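Local coordinates for CRISPR-associated protein,CRISPR-associated endonuclease Cas9 (Corynebacterium diphtheriae, PDB 6JOO) that is an RNA-guided Cas9 endonuclease of bacterial adaptive immunity that recognises and cleaves matching double-stranded DNA with the help of magnesium, at residues 659-664 with 742-747; 670-675 with 711-716; 682-687 with 726-731. One frame throughout, in Å; residues are numbered along the deposited sequence.

Interaction 1. Residues 659-664 with 742-747; sequences AHKETI and YAELGS. With nucleotides of chain D; nucleotides of chain B.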
loop_
_atom_site.group_PDB
_atom_site.type_symbol
_atom_site.label_atom_id
_atom_site.label_comp_id
_atom_site.label_asym_id
_atom_site.label_seq_id
_atom_site.Cartn_x
_atom_site.Cartn_y
_atom_site.Cartn_z
ATOM N N ALA A 659 12.939 3.949 -2.243
ATOM C CA ALA A 659 14.229 3.627 -2.826
ATOM C C ALA A 659 15.403 4.064 -1.965
ATOM O O ALA A 659 16.540 3.711 -2.289
ATOM C CB ALA A 659 14.342 4.264 -4.208
ATOM N N HIS A 660 15.162 4.820 -0.896
ATOM C CA HIS A 660 16.229 5.273 -0.015
ATOM C C HIS A 660 15.616 5.670 1.321
ATOM O O HIS A 660 14.396 5.782 1.458
ATOM C CB HIS A 660 17.013 6.437 -0.635
ATOM C CG HIS A 660 16.178 7.644 -0.938
ATOM N ND1 HIS A 660 15.606 8.422 0.046
ATOM C CD2 HIS A 660 15.828 8.215 -2.116
ATOM C CE1 HIS A 660 14.933 9.412 -0.511
ATOM N NE2 HIS A 660 15.055 9.312 -1.822
ATOM N N LYS A 661 16.483 5.879 2.309
ATOM C CA LYS A 661 16.022 6.310 3.619
ATOM C C LYS A 661 15.517 7.750 3.561
ATOM O O LYS A 661 15.889 8.537 2.685
ATOM C CB LYS A 661 17.136 6.172 4.655
ATOM C CG LYS A 661 17.423 4.728 5.054
ATOM C CD LYS A 661 18.340 4.654 6.269
ATOM C CE LYS A 661 18.502 3.219 6.759
ATOM N NZ LYS A 661 17.195 2.596 7.119
ATOM N N GLU A 662 14.650 8.091 4.513
ATOM C CA GLU A 662 13.940 9.362 4.471
ATOM C C GLU A 662 14.685 10.497 5.161
ATOM O O GLU A 662 14.381 11.666 4.898
ATOM C CB GLU A 662 12.551 9.206 5.098
ATOM C CG GLU A 662 11.677 8.158 4.413
ATOM C CD GLU A 662 10.384 7.886 5.165
ATOM O OE1 GLU A 662 10.258 8.345 6.320
ATOM O OE2 GLU A 662 9.493 7.213 4.600
ATOM N N THR A 663 15.648 10.190 6.025
ATOM C CA THR A 663 16.373 11.230 6.741
ATOM C C THR A 663 17.471 11.818 5.860
ATOM O O THR A 663 18.184 11.093 5.162
ATOM C CB THR A 663 16.971 10.666 8.031
ATOM O OG1 THR A 663 15.959 9.948 8.750
ATOM C CG2 THR A 663 17.498 11.788 8.911
ATOM N N ILE A 664 17.593 13.143 5.888
ATOM C CA ILE A 664 18.564 13.872 5.079
ATOM C C ILE A 664 19.633 14.435 6.005
ATOM O O ILE A 664 19.315 15.047 7.032
ATOM C CB ILE A 664 17.893 14.994 4.268
ATOM C CG1 ILE A 664 16.701 14.444 3.484
ATOM C CG2 ILE A 664 18.895 15.644 3.327
ATOM C CD1 ILE A 664 15.896 15.512 2.782
ATOM N N TYR A 742 22.162 14.720 1.695
ATOM C CA TYR A 742 22.312 13.353 1.224
ATOM C C TYR A 742 21.387 12.454 2.030
ATOM O O TYR A 742 20.838 12.853 3.060
ATOM C CB TYR A 742 23.763 12.873 1.340
ATOM C CG TYR A 742 24.147 12.426 2.735
ATOM C CD1 TYR A 742 24.474 13.353 3.718
ATOM C CD2 TYR A 742 24.183 11.077 3.071
ATOM C CE1 TYR A 742 24.824 12.949 4.994
ATOM C CE2 TYR A 742 24.532 10.665 4.341
ATOM C CZ TYR A 742 24.852 11.603 5.300
ATOM O OH TYR A 742 25.201 11.195 6.567
ATOM N N ALA A 743 21.224 11.224 1.550
ATOM C CA ALA A 743 20.443 10.223 2.258
ATOM C C ALA A 743 21.024 8.852 1.948
ATOM O O ALA A 743 21.525 8.613 0.846
ATOM C CB ALA A 743 18.963 10.285 1.872
ATOM N N GLU A 744 20.959 7.957 2.928
ATOM C CA GLU A 744 21.508 6.620 2.763
ATOM C C GLU A 744 20.557 5.745 1.957
ATOM O O GLU A 744 19.335 5.825 2.106
ATOM C CB GLU A 744 21.787 5.981 4.125
ATOM C CG GLU A 744 22.922 6.634 4.909
ATOM C CD GLU A 744 23.283 5.868 6.175
ATOM O OE1 GLU A 744 22.664 4.812 6.437
ATOM O OE2 GLU A 744 24.187 6.321 6.909
ATOM N N LEU A 745 21.133 4.901 1.099
ATOM C CA LEU A 745 20.337 4.015 0.257
ATOM C C LEU A 745 19.620 2.930 1.049
ATOM O O LEU A 745 18.598 2.421 0.581
ATOM C CB LEU A 745 21.221 3.375 -0.810
ATOM C CG LEU A 745 21.905 4.362 -1.757
ATOM C CD1 LEU A 745 22.846 3.634 -2.705
ATOM C CD2 LEU A 745 20.855 5.146 -2.523
ATOM N N GLY A 746 20.124 2.567 2.227
ATOM C CA GLY A 746 19.438 1.575 3.030
ATOM C C GLY A 746 19.559 0.174 2.451
ATOM O O GLY A 746 20.502 -0.156 1.728
ATOM N N SER A 747 18.582 -0.669 2.788
ATOM C CA SER A 747 18.542 -2.048 2.314
ATOM C C SER A 747 17.907 -2.184 0.934
ATOM O O SER A 747 17.421 -3.268 0.589
ATOM C CB SER A 747 17.792 -2.926 3.319
ATOM O OG SER A 747 16.449 -2.500 3.468
ATOM P P DG D 9 14.715 6.843 7.693
ATOM O OP1 DG D 9 13.923 6.401 6.523
ATOM O OP2 DG D 9 16.009 7.533 7.494
ATOM O "O5'" DG D 9 13.818 7.783 8.628
ATOM C "C5'" DG D 9 12.428 7.521 8.802
ATOM C "C4'" DG D 9 11.869 8.368 9.930
ATOM O "O4'" DG D 9 11.990 9.762 9.585
ATOM C "C3'" DG D 9 10.396 8.158 10.220
ATOM O "O3'" DG D 9 10.249 7.112 11.162
ATOM C "C2'" DG D 9 9.972 9.499 10.817
ATOM C "C1'" DG D 9 10.921 10.495 10.151
ATOM N N9 DG D 9 10.296 11.287 9.099
ATOM C C8 DG D 9 10.362 11.064 7.745
ATOM N N7 DG D 9 9.703 11.944 7.043
ATOM C C5 DG D 9 9.169 12.804 7.994
ATOM C C6 DG D 9 8.360 13.953 7.831
ATOM O O6 DG D 9 7.942 14.454 6.777
ATOM N N1 DG D 9 8.038 14.533 9.057
ATOM C C2 DG D 9 8.447 14.059 10.282
ATOM N N2 DG D 9 8.038 14.749 11.357
ATOM N N3 DG D 9 9.204 12.985 10.446
ATOM C C4 DG D 9 9.526 12.412 9.263
ATOM P P A B 49 7.850 13.920 -2.792
ATOM O OP1 A B 49 7.233 15.186 -3.255
ATOM O OP2 A B 49 6.986 12.861 -2.212
ATOM O "O5'" A B 49 8.648 13.306 -4.026
ATOM C "C5'" A B 49 9.047 11.944 -4.027
ATOM C "C4'" A B 49 10.454 11.762 -3.517
ATOM O "O4'" A B 49 10.492 10.575 -2.692
ATOM C "C3'" A B 49 11.521 11.539 -4.584
ATOM O "O3'" A B 49 12.073 12.764 -5.040
ATOM C "C2'" A B 49 12.552 10.649 -3.890
ATOM O "O2'" A B 49 13.505 11.433 -3.192
ATOM C "C1'" A B 49 11.707 9.888 -2.866
ATOM N N9 A B 49 11.414 8.490 -3.245
ATOM C C8 A B 49 11.802 7.370 -2.552
ATOM N N7 A B 49 11.401 6.243 -3.090
ATOM C C5 A B 49 10.696 6.640 -4.213
ATOM C C6 A B 49 10.018 5.911 -5.208
ATOM N N6 A B 49 9.935 4.580 -5.239
ATOM N N1 A B 49 9.413 6.601 -6.194
ATOM C C2 A B 49 9.495 7.935 -6.165
ATOM N N3 A B 49 10.098 8.734 -5.287
ATOM C C4 A B 49 10.692 8.019 -4.318
ATOM P P C B 22 14.765 19.291 12.605
ATOM O OP1 C B 22 15.845 19.210 13.622
ATOM O OP2 C B 22 14.184 20.613 12.254
ATOM O "O5'" C B 22 15.299 18.614 11.265
ATOM C "C5'" C B 22 15.828 17.297 11.281
ATOM C "C4'" C B 22 15.997 16.748 9.887
ATOM O "O4'" C B 22 14.706 16.638 9.235
ATOM C "C3'" C B 22 16.819 17.597 8.932
ATOM O "O3'" C B 22 18.215 17.446 9.121
ATOM C "C2'" C B 22 16.330 17.127 7.568
ATOM O "O2'" C B 22 16.935 15.893 7.219
ATOM C "C1'" C B 22 14.847 16.869 7.848
ATOM N N1 C B 22 13.985 18.010 7.457
ATOM C C2 C B 22 13.686 18.220 6.101
ATOM O O2 C B 22 14.152 17.456 5.242
ATOM N N3 C B 22 12.894 19.257 5.745
ATOM C C4 C B 22 12.399 20.067 6.678
ATOM N N4 C B 22 11.622 21.077 6.279
ATOM C C5 C B 22 12.681 19.879 8.062
ATOM C C6 C B 22 13.466 18.848 8.404
#
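Lys661 and Glu744 join the loop 659-664 to the end of strand 742-744 through one nearly straight backbone bond, Lys661 N to Glu744 O at 2.9 Å. The tight part of the contact surrounds this bond. The methyl of Ala743 points into the bend of the loop and lies 3.6 Å from Lys661 O, with the carbonyl of Thr663 on it as well. Farther along, Ile664 CA makes a CA-H...O contact of 3.2 Å with Tyr742 O, and O2' of C22 of chain B donates to Ile664 O. His660 folds back over its own backbone (chi1 60°), bringing ND1 within 2.7 Å of Lys661 O; the acceptor is close to the ring plane, although the donor stands well above the carbonyl plane. The ring's far end reaches RNA: NE2 shares a hydrogen bond with O2' of A49 of chain B at the ring edge, while C8 of that base lies over one face. The looser side is formed by the side-chain ends of Lys661 and Glu744. Their aliphatic parts meet only loosely, Lys661 CD lying 4.3 Å from Glu744 CB, and Lys661 NZ stays 5.9 Å from Glu744 OE1, so the opposite charges form no salt bridge; both residues are partly exposed. All this lies in the beta-hairpin domain of the engineered chain. The loop beyond Lys661 grips DG9 of chain D: Glu662 N donates to OP1, while OP2 is gripped twice, by Thr663 N and, at 2.7 Å, by Thr663 OG1, consistent with the phosphate-lock loop known from other Cas9 enzymes. Made by backbone amides and a hydroxyl, these bonds address the phosphate and so probably hold the DNA strand whatever the base.

Interaction 2. Residues 670-675 with 711-716; sequences VKLSSQ and RHIRVN. With ZN (zinc ion), chain F; nucleotides of chain B.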
loop_
_atom_site.group_PDB
_atom_site.type_symbol
_atom_site.label_atom_id
_atom_site.label_comp_id
_atom_site.label_asym_id
_atom_site.label_seq_id
_atom_site.Cartn_x
_atom_site.Cartn_y
_atom_site.Cartn_z
ATOM N N VAL A 670 34.532 20.049 0.889
ATOM C CA VAL A 670 35.984 20.043 1.016
ATOM C C VAL A 670 36.584 20.717 -0.209
ATOM O O VAL A 670 36.142 20.482 -1.338
ATOM C CB VAL A 670 36.523 18.606 1.182
ATOM C CG1 VAL A 670 38.013 18.543 0.886
ATOM C CG2 VAL A 670 36.240 18.096 2.586
ATOM N N LYS A 671 37.587 21.564 0.018
ATOM C CA LYS A 671 38.247 22.250 -1.084
ATOM C C LYS A 671 38.935 21.245 -2.001
ATOM O O LYS A 671 39.457 20.221 -1.550
ATOM C CB LYS A 671 39.257 23.265 -0.547
ATOM C CG LYS A 671 38.627 24.364 0.301
ATOM C CD LYS A 671 39.677 25.243 0.958
ATOM C CE LYS A 671 39.036 26.282 1.869
ATOM N NZ LYS A 671 40.051 27.087 2.608
ATOM N N LEU A 672 38.925 21.546 -3.301
ATOM C CA LEU A 672 39.480 20.626 -4.289
ATOM C C LEU A 672 40.975 20.408 -4.082
ATOM O O LEU A 672 41.491 19.327 -4.385
ATOM C CB LEU A 672 39.202 21.156 -5.697
ATOM C CG LEU A 672 39.324 20.212 -6.896
ATOM C CD1 LEU A 672 38.460 20.732 -8.022
ATOM C CD2 LEU A 672 40.761 20.075 -7.375
ATOM N N SER A 673 41.681 21.413 -3.564
ATOM C CA SER A 673 43.123 21.318 -3.373
ATOM C C SER A 673 43.517 20.396 -2.229
ATOM O O SER A 673 44.716 20.203 -2.003
ATOM C CB SER A 673 43.706 22.712 -3.137
ATOM O OG SER A 673 43.047 23.361 -2.064
ATOM N N SER A 674 42.556 19.825 -1.512
ATOM C CA SER A 674 42.857 18.988 -0.364
ATOM C C SER A 674 43.358 17.615 -0.805
ATOM O O SER A 674 43.145 17.178 -1.939
ATOM C CB SER A 674 41.621 18.839 0.523
ATOM O OG SER A 674 41.850 17.919 1.577
ATOM N N GLN A 675 44.039 16.934 0.114
ATOM C CA GLN A 675 44.481 15.570 -0.139
ATOM C C GLN A 675 43.284 14.630 -0.091
ATOM O O GLN A 675 42.445 14.724 0.810
ATOM C CB GLN A 675 45.531 15.155 0.889
ATOM C CG GLN A 675 46.141 13.787 0.643
ATOM C CD GLN A 675 47.208 13.432 1.658
ATOM O OE1 GLN A 675 47.262 14.003 2.748
ATOM N NE2 GLN A 675 48.070 12.486 1.303
ATOM N N ARG A 711 45.282 21.565 -9.093
ATOM C CA ARG A 711 44.474 20.550 -9.755
ATOM C C ARG A 711 43.228 21.178 -10.366
ATOM O O ARG A 711 42.582 22.036 -9.758
ATOM C CB ARG A 711 44.076 19.444 -8.774
ATOM C CG ARG A 711 44.864 18.152 -8.952
ATOM C CD ARG A 711 44.152 16.954 -8.334
ATOM N NE ARG A 711 44.603 16.667 -6.974
ATOM C CZ ARG A 711 44.002 17.113 -5.876
ATOM N NH1 ARG A 711 42.920 17.874 -5.975
ATOM N NH2 ARG A 711 44.482 16.798 -4.680
ATOM N N HIS A 712 42.899 20.745 -11.582
ATOM C CA HIS A 712 41.747 21.243 -12.318
ATOM C C HIS A 712 40.814 20.084 -12.640
ATOM O O HIS A 712 41.267 19.004 -13.032
ATOM C CB HIS A 712 42.177 21.950 -13.607
ATOM C CG HIS A 712 41.287 23.088 -13.994
ATOM N ND1 HIS A 712 40.155 23.419 -13.282
ATOM C CD2 HIS A 712 41.367 23.977 -15.011
ATOM C CE1 HIS A 712 39.571 24.462 -13.847
ATOM N NE2 HIS A 712 40.287 24.820 -14.898
ATOM N N ILE A 713 39.512 20.313 -12.477
ATOM C CA ILE A 713 38.510 19.254 -12.558
ATOM C C ILE A 713 37.274 19.786 -13.269
ATOM O O ILE A 713 36.777 20.867 -12.937
ATOM C CB ILE A 713 38.153 18.720 -11.155
ATOM C CG1 ILE A 713 39.228 17.745 -10.675
ATOM C CG2 ILE A 713 36.776 18.075 -11.139
ATOM C CD1 ILE A 713 39.064 17.326 -9.244
ATOM N N ARG A 714 36.781 19.027 -14.247
ATOM C CA ARG A 714 35.552 19.341 -14.965
ATOM C C ARG A 714 34.492 18.297 -14.634
ATOM O O ARG A 714 34.753 17.092 -14.720
ATOM C CB ARG A 714 35.795 19.391 -16.475
ATOM N N VAL A 715 33.301 18.760 -14.254
ATOM C CA VAL A 715 32.183 17.896 -13.883
ATOM C C VAL A 715 30.962 18.359 -14.666
ATOM O O VAL A 715 30.407 19.427 -14.380
ATOM C CB VAL A 715 31.902 17.924 -12.374
ATOM C CG1 VAL A 715 30.588 17.225 -12.068
ATOM C CG2 VAL A 715 33.042 17.271 -11.608
ATOM N N ASN A 716 30.543 17.555 -15.644
ATOM C CA ASN A 716 29.415 17.881 -16.515
ATOM C C ASN A 716 29.596 19.260 -17.149
ATOM O O ASN A 716 28.741 20.141 -17.054
ATOM C CB ASN A 716 28.089 17.788 -15.755
ATOM C CG ASN A 716 27.749 16.366 -15.356
ATOM O OD1 ASN A 716 27.259 16.116 -14.253
ATOM N ND2 ASN A 716 28.009 15.426 -16.253
HETATM ZN ZN ZN F . 39.645 24.082 -16.699
ATOM P P U B 63 32.517 8.192 -18.679
ATOM O OP1 U B 63 33.487 8.794 -19.631
ATOM O OP2 U B 63 32.984 7.254 -17.626
ATOM O "O5'" U B 63 31.706 9.377 -17.987
ATOM C "C5'" U B 63 30.749 9.105 -16.968
ATOM C "C4'" U B 63 30.296 10.358 -16.258
ATOM O "O4'" U B 63 31.448 11.058 -15.709
ATOM C "C3'" U B 63 29.554 11.378 -17.121
ATOM O "O3'" U B 63 28.578 12.033 -16.314
ATOM C "C2'" U B 63 30.652 12.378 -17.467
ATOM O "O2'" U B 63 30.190 13.666 -17.812
ATOM C "C1'" U B 63 31.444 12.397 -16.168
ATOM N N1 U B 63 32.832 12.861 -16.293
ATOM C C2 U B 63 33.102 14.133 -15.825
ATOM O O2 U B 63 32.243 14.854 -15.344
ATOM N N3 U B 63 34.410 14.530 -15.946
ATOM C C4 U B 63 35.454 13.797 -16.473
ATOM O O4 U B 63 36.582 14.294 -16.516
ATOM C C5 U B 63 35.091 12.488 -16.930
ATOM C C6 U B 63 33.824 12.073 -16.826
#
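Leu672 overlaps two side chains at once with its forked end: CD2 lies 3.7 Å from CB of Arg711, and CD1 the same distance from CD1 of Ile713. The leucine takes up this position with CG anti to its own nitrogen (chi1 -163°), which brings both methyls up to Arg711 and Ile713. Arg711 then bends at its third torsion (-95°) and brings the edge of the guanidinium up to the turn that carries Leu672. There it uses this edge as a fork. NH1 donates to Leu672 O at 2.6 Å and NH2 to Ser674 O at 3.1 Å, both acceptors close to the guanidinium plane, and NH2 has a further partner in Pro706 O. The two carbonyls belong to a type I beta turn running from Lys671 to Ser674, closed by Ser674 N to Lys671 O, which starts on the last residue of strand 668-671 of the Cas9 beta-hairpin domain. Arg711 thus ties this turn to the residues just ahead of the small hairpin made by strands 713-715 and 718-720. Ile713, besides meeting Leu672, packs on Ala692 and Leu693 of helix 687-694, so the apolar layer continues past the contact. Next to it in sequence, the CB of His712 points away from 670-675, and its ring binds the zinc ion through NE2 at 2.0 Å; His719, on the partner strand, supplies another ligand, and Val720 O holds ND1 of His712. Farther along, the hairpin meets guide RNA: Arg714 O accepts a hydrogen bond from N3 of U63 of chain B at 2.9 Å, while Asn716 N donates to O2 of the same base at 3.2 Å.

Interaction 3. Residues 682-687 with 726-731; sequences DKASSE and IGLFPV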
loop_
_atom_site.group_PDB
_atom_site.type_symbol
_atom_site.label_atom_id
_atom_site.label_comp_id
_atom_site.label_asym_id
_atom_site.label_seq_id
_atom_site.Cartn_x
_atom_site.Cartn_y
_atom_site.Cartn_z
ATOM N N ASP A 682 35.890 7.661 -3.082
ATOM C CA ASP A 682 34.719 6.795 -3.133
ATOM C C ASP A 682 33.527 7.349 -2.358
ATOM O O ASP A 682 32.452 6.739 -2.395
ATOM C CB ASP A 682 35.082 5.402 -2.611
ATOM C CG ASP A 682 35.953 4.626 -3.582
ATOM O OD1 ASP A 682 36.145 5.105 -4.720
ATOM O OD2 ASP A 682 36.449 3.539 -3.209
ATOM N N LYS A 683 33.681 8.474 -1.661
ATOM C CA LYS A 683 32.572 9.125 -0.978
ATOM C C LYS A 683 32.049 10.326 -1.748
ATOM O O LYS A 683 31.266 11.106 -1.201
ATOM C CB LYS A 683 32.988 9.551 0.432
ATOM C CG LYS A 683 33.365 8.394 1.344
ATOM C CD LYS A 683 33.817 8.874 2.714
ATOM C CE LYS A 683 34.258 7.710 3.586
ATOM N NZ LYS A 683 34.731 8.164 4.923
ATOM N N ALA A 684 32.473 10.492 -3.000
ATOM C CA ALA A 684 32.002 11.602 -3.816
ATOM C C ALA A 684 30.490 11.549 -3.980
ATOM O O ALA A 684 29.897 10.474 -4.099
ATOM C CB ALA A 684 32.682 11.576 -5.186
ATOM N N SER A 685 29.866 12.726 -3.998
ATOM C CA SER A 685 28.412 12.836 -4.017
ATOM C C SER A 685 27.801 12.614 -5.397
ATOM O O SER A 685 26.571 12.608 -5.514
ATOM C CB SER A 685 27.992 14.205 -3.475
ATOM O OG SER A 685 28.734 15.245 -4.090
ATOM N N SER A 686 28.611 12.429 -6.437
ATOM C CA SER A 686 28.079 12.189 -7.770
ATOM C C SER A 686 29.051 11.309 -8.539
ATOM O O SER A 686 30.243 11.249 -8.231
ATOM C CB SER A 686 27.832 13.495 -8.532
ATOM O OG SER A 686 29.053 14.073 -8.965
ATOM N N GLU A 687 28.522 10.629 -9.558
ATOM C CA GLU A 687 29.369 9.772 -10.377
ATOM C C GLU A 687 30.311 10.594 -11.245
ATOM O O GLU A 687 31.457 10.191 -11.481
ATOM C CB GLU A 687 28.507 8.856 -11.241
ATOM C CG GLU A 687 27.453 8.074 -10.474
ATOM C CD GLU A 687 26.728 7.077 -11.355
ATOM O OE1 GLU A 687 27.075 6.987 -12.552
ATOM O OE2 GLU A 687 25.816 6.382 -10.857
ATOM N N ILE A 726 33.950 20.863 -2.926
ATOM C CA ILE A 726 33.286 19.728 -3.553
ATOM C C ILE A 726 32.600 18.923 -2.460
ATOM O O ILE A 726 33.031 18.910 -1.305
ATOM C CB ILE A 726 34.262 18.848 -4.365
ATOM C CG1 ILE A 726 35.219 18.096 -3.444
ATOM C CG2 ILE A 726 35.053 19.698 -5.342
ATOM C CD1 ILE A 726 36.104 17.119 -4.181
ATOM N N GLY A 727 31.505 18.255 -2.833
ATOM C CA GLY A 727 30.695 17.537 -1.869
ATOM C C GLY A 727 31.102 16.083 -1.756
ATOM O O GLY A 727 31.208 15.375 -2.761
ATOM N N LEU A 728 31.326 15.637 -0.522
ATOM C CA LEU A 728 31.632 14.246 -0.233
ATOM C C LEU A 728 30.678 13.733 0.833
ATOM O O LEU A 728 30.228 14.488 1.701
ATOM C CB LEU A 728 33.077 14.062 0.247
ATOM C CG LEU A 728 34.204 14.628 -0.616
ATOM C CD1 LEU A 728 35.533 14.325 0.042
ATOM C CD2 LEU A 728 34.164 14.062 -2.022
ATOM N N PHE A 729 30.372 12.448 0.762
ATOM C CA PHE A 729 29.513 11.839 1.766
ATOM C C PHE A 729 30.277 11.700 3.077
ATOM O O PHE A 729 31.414 11.212 3.080
ATOM C CB PHE A 729 29.021 10.475 1.294
ATOM C CG PHE A 729 28.051 10.541 0.151
ATOM C CD1 PHE A 729 27.022 11.468 0.147
ATOM C CD2 PHE A 729 28.170 9.675 -0.922
ATOM C CE1 PHE A 729 26.128 11.527 -0.908
ATOM C CE2 PHE A 729 27.282 9.729 -1.978
ATOM C CZ PHE A 729 26.260 10.656 -1.971
ATOM N N PRO A 730 29.696 12.111 4.207
ATOM C CA PRO A 730 30.411 11.999 5.488
ATOM C C PRO A 730 30.496 10.581 6.021
ATOM O O PRO A 730 31.214 10.353 7.003
ATOM C CB PRO A 730 29.583 12.885 6.423
ATOM C CG PRO A 730 28.205 12.810 5.862
ATOM C CD PRO A 730 28.368 12.729 4.366
ATOM N N VAL A 731 29.790 9.627 5.418
ATOM C CA VAL A 731 29.766 8.253 5.894
ATOM C C VAL A 731 30.204 7.330 4.766
ATOM O O VAL A 731 30.156 7.680 3.586
ATOM C CB VAL A 731 28.375 7.847 6.416
ATOM C CG1 VAL A 731 28.007 8.676 7.633
ATOM C CG2 VAL A 731 27.334 8.015 5.320
#
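Ser685 packs its CA over one face of the Phe729 ring, 4.0 Å from the centroid and displaced toward the rim, a CH-pi contact. On the neighbouring residue, Ala684 O lies obliquely to the same ring, 3.4 Å from Phe729 CE2. The serine's hydroxyl heads elsewhere. With OG tucked between its own nitrogen and carbonyl carbon (chi1 49°), it donates to Gly727 O at 2.8 Å, and Ser685 N reaches this oxygen too at 3.2 Å. Both donors come from the same face of the carbonyl, above its plane. The extended chain of Lys683 passes along the backbone of Phe729, CD 3.4 Å from Phe729 O, and goes on to the carbonyl of Val731, while its own backbone carbonyl receives a nearly straight bond from Phe729 N. Leu728 sets CD2 3.7 Å from Ala684 CA. The backbones make a single beta bridge here, Ala684 with Leu728, that adds the connection between helices 678-681 and 687-694 to the end of strand 725-728. Right after it Ser686 N-caps the second helix, OG bonding Leu689 N. Asp682, at the other end, salt-bridges Arg803. In this part of the Cas9 beta-hairpin domain, therefore, two donors of one serine satisfy a single carbonyl while the phenyl face packs on its CA, so polar and apolar contacts probably fix the same residue together.

All three contacts lie in the Cas9 beta-hairpin domain. Interactions 2 and 3 are nested within the loop closed by interaction 1, and their own segments alternate along the chain. Interactions 2 and 3 have centres about 12 Å apart and share the two-stranded antiparallel sheet of 668-671 and 725-728. Interaction 3 also touches interaction 1, about 14 Å away between centres, where Tyr742 packs on Phe729 and Pro730. Interactions 1 and 2 do not touch; their centres are about 26 Å apart. With interaction 3 between them, the series probably helps hold the DNA- and RNA-binding loop of interaction 1 and the zinc-bearing, RNA-binding hairpin of interaction 2 in one domain.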